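Local coordinates for protein putrescine aminotransferase (Halomonas elongata DSM 2581, PDB 6GWI) that probably transfers the amino group of putrescine and related amines to a keto acceptor, using pyridoxal-5'-phosphate as cofactor, at residues 161-164 and 165-168; 21-24 and 25-29; 343-346 and 347-351. All blocks are in the same frame, centred on the assembly; numbering follows the deposited sequence.

All three interactions are local contacts within or at the start of a helix, and they follow one another along the chain: interaction 2 on helix 22-28, interaction 1 where the loop after helix 155-160 enters helix 164-167, and interaction 3 within helix 342-359. None touches another. Interactions 1 and 2 are nearest, with centres 22 Å apart and closest atoms about 11 Å apart, and both meet the second subunit, so they belong to the dimer interface. Interaction 3 lies across the chain's centre from interaction 1, centres 34 Å apart, and 40 Å from interaction 2; it joins parts of one subunit. Of the three, interaction 1 comes close to the cofactor.

Interaction 1. Residues 161-164 and 165-168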
ATOM      1  N   GLY B 161       5.553  -2.262  14.625  1.00 23.02           N
ATOM      2  CA  GLY B 161       6.993  -2.303  14.692  1.00 23.22           C
ATOM      3  C   GLY B 161       7.495  -1.782  16.019  1.00 25.12           C
ATOM      4  O   GLY B 161       6.763  -1.183  16.811  1.00 18.42           O
ATOM      5  N   GLY B 162       8.782  -2.031  16.260  1.00 22.06           N
ATOM      6  CA  GLY B 162       9.431  -1.634  17.494  1.00 26.96           C
ATOM      7  C   GLY B 162      10.547  -0.626  17.304  1.00 25.01           C
ATOM      8  O   GLY B 162      11.520  -0.632  18.064  1.00 31.73           O
ATOM      9  N   MET B 163      10.426   0.242  16.298  1.00 22.61           N
ATOM     10  CA  MET B 163      11.456   1.229  15.982  1.00 27.51           C
ATOM     11  C   MET B 163      11.127   2.552  16.668  1.00 32.36           C
ATOM     12  O   MET B 163      10.201   3.259  16.257  1.00 23.04           O
ATOM     13  CB  MET B 163      11.565   1.426  14.470  1.00 29.63           C
ATOM     14  CG  MET B 163      11.799   0.146  13.690  1.00 35.90           C
ATOM     15  SD  MET B 163      13.387  -0.595  14.100  1.00 39.04           S
ATOM     16  CE  MET B 163      13.431  -1.964  12.947  1.00 39.36           C
ATOM     17  N   ALA B 164      11.912   2.910  17.684  1.00 32.85           N
ATOM     18  CA  ALA B 164      11.661   4.160  18.395  1.00 23.71           C
ATOM     19  C   ALA B 164      11.689   5.380  17.481  1.00 23.11           C
ATOM     20  O   ALA B 164      10.819   6.254  17.643  1.00 29.24           O
ATOM     21  CB  ALA B 164      12.669   4.319  19.541  1.00 33.49           C
ATOM     22  N   PRO B 165      12.622   5.517  16.535  1.00 26.03           N
ATOM     23  CA  PRO B 165      12.586   6.702  15.656  1.00 25.96           C
ATOM     24  C   PRO B 165      11.328   6.784  14.804  1.00 25.25           C
ATOM     25  O   PRO B 165      10.893   7.895  14.472  1.00 32.59           O
ATOM     26  CB  PRO B 165      13.852   6.551  14.794  1.00 26.75           C
ATOM     27  CG  PRO B 165      14.713   5.556  15.512  1.00 31.19           C
ATOM     28  CD  PRO B 165      13.790   4.656  16.271  1.00 26.72           C
ATOM     29  N   MET B 166      10.726   5.647  14.438  1.00 21.73           N
ATOM     30  CA  MET B 166       9.447   5.677  13.736  1.00 27.62           C
ATOM     31  C   MET B 166       8.322   6.077  14.685  1.00 34.14           C
ATOM     32  O   MET B 166       7.481   6.921  14.351  1.00 24.27           O
ATOM     33  CB  MET B 166       9.147   4.311  13.114  1.00 32.91           C
ATOM     34  CG  MET B 166      10.080   3.886  11.994  1.00 24.69           C
ATOM     35  SD  MET B 166       9.535   2.354  11.211  1.00 26.27           S
ATOM     36  CE  MET B 166       8.161   2.941  10.226  1.00 24.76           C
ATOM     37  N   HIS B 167       8.285   5.469  15.877  1.00 28.14           N
ATOM     38  CA  HIS B 167       7.257   5.812  16.852  1.00 31.57           C
ATOM     39  C   HIS B 167       7.284   7.298  17.187  1.00 29.16           C
ATOM     40  O   HIS B 167       6.248   7.878  17.527  1.00 24.09           O
ATOM     41  CB  HIS B 167       7.442   4.988  18.130  1.00 23.99           C
ATOM     42  CG  HIS B 167       7.184   3.523  17.951  1.00 23.69           C
ATOM     43  ND1 HIS B 167       7.656   2.571  18.828  1.00 28.87           N
ATOM     44  CD2 HIS B 167       6.496   2.848  16.999  1.00 29.53           C
ATOM     45  CE1 HIS B 167       7.276   1.372  18.422  1.00 33.31           C
ATOM     46  NE2 HIS B 167       6.570   1.513  17.314  1.00 22.69           N
ATOM     47  N   ALA B 168       8.451   7.928  17.089  1.00 22.06           N
ATOM     48  CA  ALA B 168       8.598   9.325  17.475  1.00 27.31           C
ATOM     49  C   ALA B 168       8.127  10.300  16.400  1.00 24.60           C
ATOM     50  O   ALA B 168       8.222  11.515  16.611  1.00 24.98           O
ATOM     51  CB  ALA B 168      10.061   9.610  17.831  1.00 30.58           C
TER
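The carbonyl oxygen of Met163 takes two backbone N-H groups as the loop turns into helix 164-167. The bond from His167 N to Met163 O is short and nearly straight (2.9 Å, 170°), while the one from Met166 N to the same oxygen is weak and bent. Met163 stands at the N-cap, and Ala168 N reaching Ala164 O at 3.0 Å adds the next turn. Proline suits position 165 because the first turn of a helix asks for no N-H there, and its ring holds phi near the helical value.

The polar side-chain contact belongs to His167. Its NE2 reaches back to Gly161 O at 2.7 Å; the oxygen lies at the ring edge, in plane, but the bend makes the bond weak, and NE2 has a second weak acceptor in Met158 O. Met163 O sits over one face of the same ring, off toward the rim. With CG anti to the carbonyl carbon (chi1 -67°), the imidazole is laid back over the turn. Gly162 CA lies 3.8 Å from His167 CE1.

Apolar contact comes from the two methionines, which run side by side and point the same way: Met163 CB meets Met166 CG at 3.8 Å. Long, unbranched thioethers suit this spot: both extend to Tyr150 of the cofactor pocket, and the Met163 side chain is about 8 Å from the cofactor.

The turn joins helix 155-160 to helix 164-167. His167 meets the ring of His179 on strand 177-180, and Pro165 and Met166 pack on Phe315 of the second subunit, just past that subunit's strand 313-314.

Interaction 2. Residues 21-24 and 25-29; sequences DFKA and LGEEG. With EDO (1,2-ethanediol), chain E.
Leu25 N points almost straight at Asp21 O (3.0 Å, 172°), opening a run of i to i+4 bonds that carry helix 22-28 on through Gly26 to Phe22, Glu27 to Lys23 and Glu28 to Ala24. Leu25 also lays its CB beside Asp21 O. Asp21 is the N-cap: its OD2 accepts from Ala24 N at 3.0 Å, the donor standing above the carboxylate plane rather than within it. Aspartate suits the place because its short arm, with CG anti to the backbone N (chi1 -176°), can take up an amide of the first turn, and its negative charge probably suits the positive end of the helix dipole.

This is a short, capped amphipathic helix on the dimer interface. Asp21 itself belongs to an antiparallel ladder with a strand of the second subunit, and Phe22 packs on Phe314 of that subunit. Leu25, buried, lies against His17 and Ser30 of its own chain, a place for an apolar residue.

Lys23 and Glu27 cross obliquely, with Lys23 CE 3.7 Å from Glu27 OE2. Their charged atoms, NZ and OE2, stay 4.8 Å apart, and Lys23 NZ has a long, weak ion pair with Glu309 of the second subunit. Glu28 folds back instead: its CG, held between the backbone N and carbonyl carbon (chi1 54°), comes 3.2 Å from Ala24 O, and its OE1 forms a salt bridge with Lys87 of the second subunit. Beside Gly26, the Phe22 carbonyl oxygen receives a weak hydrogen bond of 2.8 Å from O2 of 1,2-ethanediol, probably from the crystallisation liquor.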
ATOM      1  N   ASP B  21      16.969  11.622   5.136  1.00 21.17           N
ATOM      2  CA  ASP B  21      17.256  12.978   5.605  1.00 28.31           C
ATOM      3  C   ASP B  21      17.240  13.854   4.355  1.00 19.02           C
ATOM      4  O   ASP B  21      18.240  13.979   3.646  1.00 30.82           O
ATOM      5  CB  ASP B  21      18.598  13.025   6.328  1.00 23.73           C
ATOM      6  CG  ASP B  21      18.912  14.396   6.921  1.00 27.47           C
ATOM      7  OD1 ASP B  21      19.540  14.449   8.000  1.00 28.92           O
ATOM      8  OD2 ASP B  21      18.541  15.418   6.313  1.00 25.46           O
ATOM      9  N   PHE B  22      16.076  14.445   4.069  1.00 26.69           N
ATOM     10  CA  PHE B  22      15.888  15.159   2.811  1.00 28.24           C
ATOM     11  C   PHE B  22      16.969  16.209   2.611  1.00 25.08           C
ATOM     12  O   PHE B  22      17.576  16.304   1.539  1.00 24.26           O
ATOM     13  CB  PHE B  22      14.513  15.831   2.781  1.00 22.96           C
ATOM     14  CG  PHE B  22      13.370  14.893   2.991  1.00 26.01           C
ATOM     15  CD1 PHE B  22      13.232  13.760   2.210  1.00 22.99           C
ATOM     16  CD2 PHE B  22      12.432  15.141   3.979  1.00 31.71           C
ATOM     17  CE1 PHE B  22      12.177  12.895   2.404  1.00 21.54           C
ATOM     18  CE2 PHE B  22      11.375  14.279   4.181  1.00 28.89           C
ATOM     19  CZ  PHE B  22      11.247  13.152   3.393  1.00 19.92           C
ATOM     20  N   LYS B  23      17.231  17.001   3.652  1.00 21.35           N
ATOM     21  CA  LYS B  23      18.170  18.109   3.524  1.00 25.58           C
ATOM     22  C   LYS B  23      19.579  17.602   3.245  1.00 33.94           C
ATOM     23  O   LYS B  23      20.249  18.074   2.320  1.00 25.51           O
ATOM     24  CB  LYS B  23      18.138  18.955   4.795  1.00 21.62           C
ATOM     25  CG  LYS B  23      18.924  20.243   4.697  1.00 25.53           C
ATOM     26  CD  LYS B  23      19.029  20.927   6.045  1.00 25.98           C
ATOM     27  CE  LYS B  23      19.739  22.264   5.919  1.00 30.31           C
ATOM     28  NZ  LYS B  23      19.683  23.019   7.195  1.00 40.13           N
ATOM     29  N   ALA B  24      20.040  16.629   4.033  1.00 29.54           N
ATOM     30  CA  ALA B  24      21.387  16.100   3.851  1.00 25.68           C
ATOM     31  C   ALA B  24      21.563  15.521   2.455  1.00 28.79           C
ATOM     32  O   ALA B  24      22.569  15.781   1.783  1.00 28.13           O
ATOM     33  CB  ALA B  24      21.680  15.038   4.911  1.00 80.83           C
ATOM     34  N   LEU B  25      20.592  14.729   1.995  1.00 25.36           N
ATOM     35  CA  LEU B  25      20.727  14.104   0.685  1.00 26.09           C
ATOM     36  C   LEU B  25      20.732  15.148  -0.426  1.00 25.48           C
ATOM     37  O   LEU B  25      21.482  15.019  -1.400  1.00 26.38           O
ATOM     38  CB  LEU B  25      19.604  13.090   0.465  1.00 23.84           C
ATOM     39  CG  LEU B  25      19.675  12.344  -0.870  1.00 34.88           C
ATOM     40  CD1 LEU B  25      20.976  11.557  -0.981  1.00 32.60           C
ATOM     41  CD2 LEU B  25      18.475  11.430  -1.047  1.00 37.83           C
ATOM     42  N   GLY B  26      19.902  16.185  -0.303  1.00 25.79           N
ATOM     43  CA  GLY B  26      19.921  17.255  -1.287  1.00 31.89           C
ATOM     44  C   GLY B  26      21.274  17.934  -1.387  1.00 34.25           C
ATOM     45  O   GLY B  26      21.693  18.348  -2.472  1.00 31.14           O
ATOM     46  N   GLU B  27      21.974  18.067  -0.258  1.00 29.34           N
ATOM     47  CA  GLU B  27      23.282  18.707  -0.268  1.00 27.62           C
ATOM     48  C   GLU B  27      24.371  17.806  -0.835  1.00 29.58           C
ATOM     49  O   GLU B  27      25.296  18.302  -1.488  1.00 29.09           O
ATOM     50  CB  GLU B  27      23.663  19.146   1.151  1.00 34.70           C
ATOM     51  CG  GLU B  27      22.888  20.352   1.659  1.00 40.52           C
ATOM     52  CD  GLU B  27      23.003  20.541   3.161  1.00 41.09           C
ATOM     53  OE1 GLU B  27      23.554  19.652   3.842  1.00 45.25           O
ATOM     54  OE2 GLU B  27      22.541  21.586   3.661  1.00 41.44           O
ATOM     55  N   GLU B  28      24.294  16.498  -0.605  1.00 35.16           N
ATOM     56  CA  GLU B  28      25.331  15.604  -1.106  1.00 38.19           C
ATOM     57  C   GLU B  28      25.030  15.072  -2.500  1.00 33.73           C
ATOM     58  O   GLU B  28      25.967  14.716  -3.226  1.00 39.51           O
ATOM     59  CB  GLU B  28      25.566  14.443  -0.129  1.00 45.44           C
ATOM     60  CG  GLU B  28      24.352  13.634   0.261  1.00 68.99           C
ATOM     61  CD  GLU B  28      24.551  12.908   1.583  1.00 68.72           C
ATOM     62  OE1 GLU B  28      23.820  11.936   1.849  1.00 70.42           O
ATOM     63  OE2 GLU B  28      25.442  13.313   2.360  1.00 72.07           O
ATOM     64  N   GLY B  29      23.760  15.024  -2.898  1.00 33.93           N
ATOM     65  CA  GLY B  29      23.392  14.541  -4.214  1.00 25.93           C
ATOM     66  C   GLY B  29      23.038  13.072  -4.253  1.00 27.31           C
ATOM     67  O   GLY B  29      23.827  12.223  -3.828  1.00 28.36           O
TER
HETATM   68  C1  EDO E 502      17.637  14.952  -2.979  1.00 50.92           C
HETATM   69  O1  EDO E 502      17.462  14.238  -4.208  1.00 34.47           O
HETATM   70  C2  EDO E 502      16.381  14.796  -2.133  1.00 38.59           C
HETATM   71  O2  EDO E 502      16.713  14.837  -0.741  1.00 32.94           O

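Interaction 3. Residues 343-346 and 347-351; sequences VDRV and RDDLG
Arg347 and Asp344 lie side by side on helix 342-359, one turn apart, and join in a salt bridge in which Arg347 NH2 gives a hydrogen to Asp344 OD1 at 3.2 Å. The carboxylate uses its anti lone pair, away from its other oxygen, and stands almost at right angles to the guanidinium, the planes 81° apart. Asp344 CA, meanwhile, lies over one face of the guanidinium. Arg347 reaches this position by running extended from the helix, CG anti to the backbone N, and then bending at chi3 (60°), which brings its head back toward the preceding turn.

Asp348 widens this to a network through a long ion pair, its OD1 3.7 Å from Arg347 NE. Beneath these side chains, Arg347 N bonds to Val343 O and Asp348 N to Asp344 O in ordinary helical fashion. The pattern then loosens into a wider pi-type turn at 347-350: Arg345 O accepts from both Asp349 N and Leu350 N, each at 2.8 Å, and Gly351 N reaches Val346 O, five residues back, at 2.7 Å. Glycine suits position 351 because a beta carbon there would clash with Val346 O.

Further out, Arg347 NH1 bonds to Gly266 O, and Asp349 OD1 forms a salt bridge with Arg429 at the start of helix 429-450. Val343 touches Trp268, and Val346 packs on Leu375 and Leu425, where branched apolar side chains fit a buried face. A leucine in place of Arg347 would probably leave Asp344 without its charged mate and Gly266 O without this donor. The arginine thus probably offsets the charge of Asp344 and, more weakly through its long pair, that of Asp348, which would ease their mutual repulsion, while also tying the helix to the 266-268 loop.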
ATOM      1  N   VAL B 343      14.658 -22.585  -4.088  1.00 32.29           N
ATOM      2  CA  VAL B 343      14.602 -22.707  -2.630  1.00 27.26           C
ATOM      3  C   VAL B 343      15.498 -23.849  -2.155  1.00 37.24           C
ATOM      4  O   VAL B 343      16.293 -23.690  -1.224  1.00 34.59           O
ATOM      5  CB  VAL B 343      13.150 -22.895  -2.153  1.00 34.08           C
ATOM      6  CG1 VAL B 343      13.102 -23.031  -0.628  1.00 34.62           C
ATOM      7  CG2 VAL B 343      12.275 -21.738  -2.623  1.00 40.10           C
ATOM      8  N   ASP B 344      15.383 -25.016  -2.810  1.00 31.14           N
ATOM      9  CA  ASP B 344      16.200 -26.176  -2.462  1.00 52.56           C
ATOM     10  C   ASP B 344      17.673 -25.839  -2.486  1.00 42.49           C
ATOM     11  O   ASP B 344      18.479 -26.436  -1.764  1.00 52.44           O
ATOM     12  CB  ASP B 344      15.984 -27.310  -3.465  1.00 77.77           C
ATOM     13  CG  ASP B 344      14.557 -27.770  -3.556  1.00 67.92           C
ATOM     14  OD1 ASP B 344      13.965 -28.070  -2.503  1.00 53.10           O
ATOM     15  OD2 ASP B 344      14.026 -27.838  -4.685  1.00 65.25           O
ATOM     16  N   ARG B 345      18.027 -24.874  -3.323  1.00 43.67           N
ATOM     17  CA  ARG B 345      19.370 -24.495  -3.734  1.00 52.10           C
ATOM     18  C   ARG B 345      20.024 -23.517  -2.770  1.00 42.18           C
ATOM     19  O   ARG B 345      21.212 -23.656  -2.458  1.00 30.75           O
ATOM     20  CB  ARG B 345      19.224 -23.921  -5.136  1.00 95.56           C
ATOM     21  CG  ARG B 345      20.405 -23.382  -5.838  1.00120.72           C
ATOM     22  CD  ARG B 345      19.924 -22.914  -7.220  1.00119.60           C
ATOM     23  NE  ARG B 345      19.261 -23.936  -8.039  1.00124.40           N
ATOM     24  CZ  ARG B 345      19.905 -24.766  -8.858  1.00124.74           C
ATOM     25  NH1 ARG B 345      21.227 -24.714  -8.941  1.00117.83           N
ATOM     26  NH2 ARG B 345      19.237 -25.653  -9.586  1.00114.23           N
ATOM     27  N   VAL B 346      19.265 -22.530  -2.294  1.00 44.56           N
ATOM     28  CA  VAL B 346      19.688 -21.734  -1.144  1.00 37.60           C
ATOM     29  C   VAL B 346      20.003 -22.650   0.033  1.00 31.65           C
ATOM     30  O   VAL B 346      21.036 -22.510   0.699  1.00 35.08           O
ATOM     31  CB  VAL B 346      18.592 -20.711  -0.788  1.00 32.80           C
ATOM     32  CG1 VAL B 346      18.930 -19.949   0.487  1.00 40.63           C
ATOM     33  CG2 VAL B 346      18.376 -19.759  -1.958  1.00 31.38           C
ATOM     34  N   ARG B 347      19.105 -23.599   0.311  1.00 27.21           N
ATOM     35  CA  ARG B 347      19.248 -24.441   1.494  1.00 37.39           C
ATOM     36  C   ARG B 347      20.432 -25.397   1.373  1.00 37.44           C
ATOM     37  O   ARG B 347      21.163 -25.607   2.348  1.00 35.70           O
ATOM     38  CB  ARG B 347      17.959 -25.230   1.738  1.00 40.43           C
ATOM     39  CG  ARG B 347      17.990 -26.051   3.019  1.00 51.98           C
ATOM     40  CD  ARG B 347      16.681 -26.794   3.277  1.00 69.64           C
ATOM     41  NE  ARG B 347      16.345 -27.738   2.212  1.00 79.21           N
ATOM     42  CZ  ARG B 347      15.400 -27.549   1.292  1.00 77.16           C
ATOM     43  NH1 ARG B 347      14.663 -26.445   1.285  1.00 70.48           N
ATOM     44  NH2 ARG B 347      15.185 -28.480   0.373  1.00 57.70           N
ATOM     45  N   ASP B 348      20.629 -25.999   0.195  1.00 50.68           N
ATOM     46  CA  ASP B 348      21.606 -27.069   0.038  1.00 46.21           C
ATOM     47  C   ASP B 348      22.908 -26.631  -0.623  1.00 54.41           C
ATOM     48  O   ASP B 348      23.916 -27.332  -0.484  1.00 57.86           O
ATOM     49  CB  ASP B 348      21.019 -28.222  -0.790  1.00 42.21           C
ATOM     50  CG  ASP B 348      19.811 -28.861  -0.137  1.00 41.92           C
ATOM     51  OD1 ASP B 348      19.679 -28.763   1.101  1.00 41.41           O
ATOM     52  OD2 ASP B 348      19.003 -29.481  -0.862  1.00 41.92           O
ATOM     53  N   ASP B 349      22.917 -25.503  -1.336  1.00 42.77           N
ATOM     54  CA  ASP B 349      24.087 -25.104  -2.114  1.00 34.54           C
ATOM     55  C   ASP B 349      24.569 -23.717  -1.714  1.00 42.06           C
ATOM     56  O   ASP B 349      25.625 -23.600  -1.088  1.00 37.47           O
ATOM     57  CB  ASP B 349      23.754 -25.172  -3.608  1.00 46.59           C
ATOM     58  CG  ASP B 349      24.881 -24.661  -4.485  1.00 49.74           C
ATOM     59  OD1 ASP B 349      26.004 -24.476  -3.971  1.00 56.74           O
ATOM     60  OD2 ASP B 349      24.641 -24.436  -5.690  1.00 47.14           O
ATOM     61  N   LEU B 350      23.830 -22.657  -2.046  1.00 32.63           N
ATOM     62  CA  LEU B 350      24.352 -21.305  -1.875  1.00 35.18           C
ATOM     63  C   LEU B 350      24.419 -20.909  -0.405  1.00 35.49           C
ATOM     64  O   LEU B 350      25.344 -20.201   0.008  1.00 38.08           O
ATOM     65  CB  LEU B 350      23.492 -20.323  -2.670  1.00 32.90           C
ATOM     66  CG  LEU B 350      23.418 -20.643  -4.167  1.00 47.60           C
ATOM     67  CD1 LEU B 350      22.391 -19.764  -4.869  1.00 54.27           C
ATOM     68  CD2 LEU B 350      24.784 -20.505  -4.834  1.00 51.00           C
ATOM     69  N   GLY B 351      23.455 -21.351   0.399  1.00 42.19           N
ATOM     70  CA  GLY B 351      23.446 -21.037   1.807  1.00 29.68           C
ATOM     71  C   GLY B 351      24.677 -21.551   2.524  1.00 39.49           C
ATOM     72  O   GLY B 351      25.421 -20.791   3.152  1.00 37.44           O
TER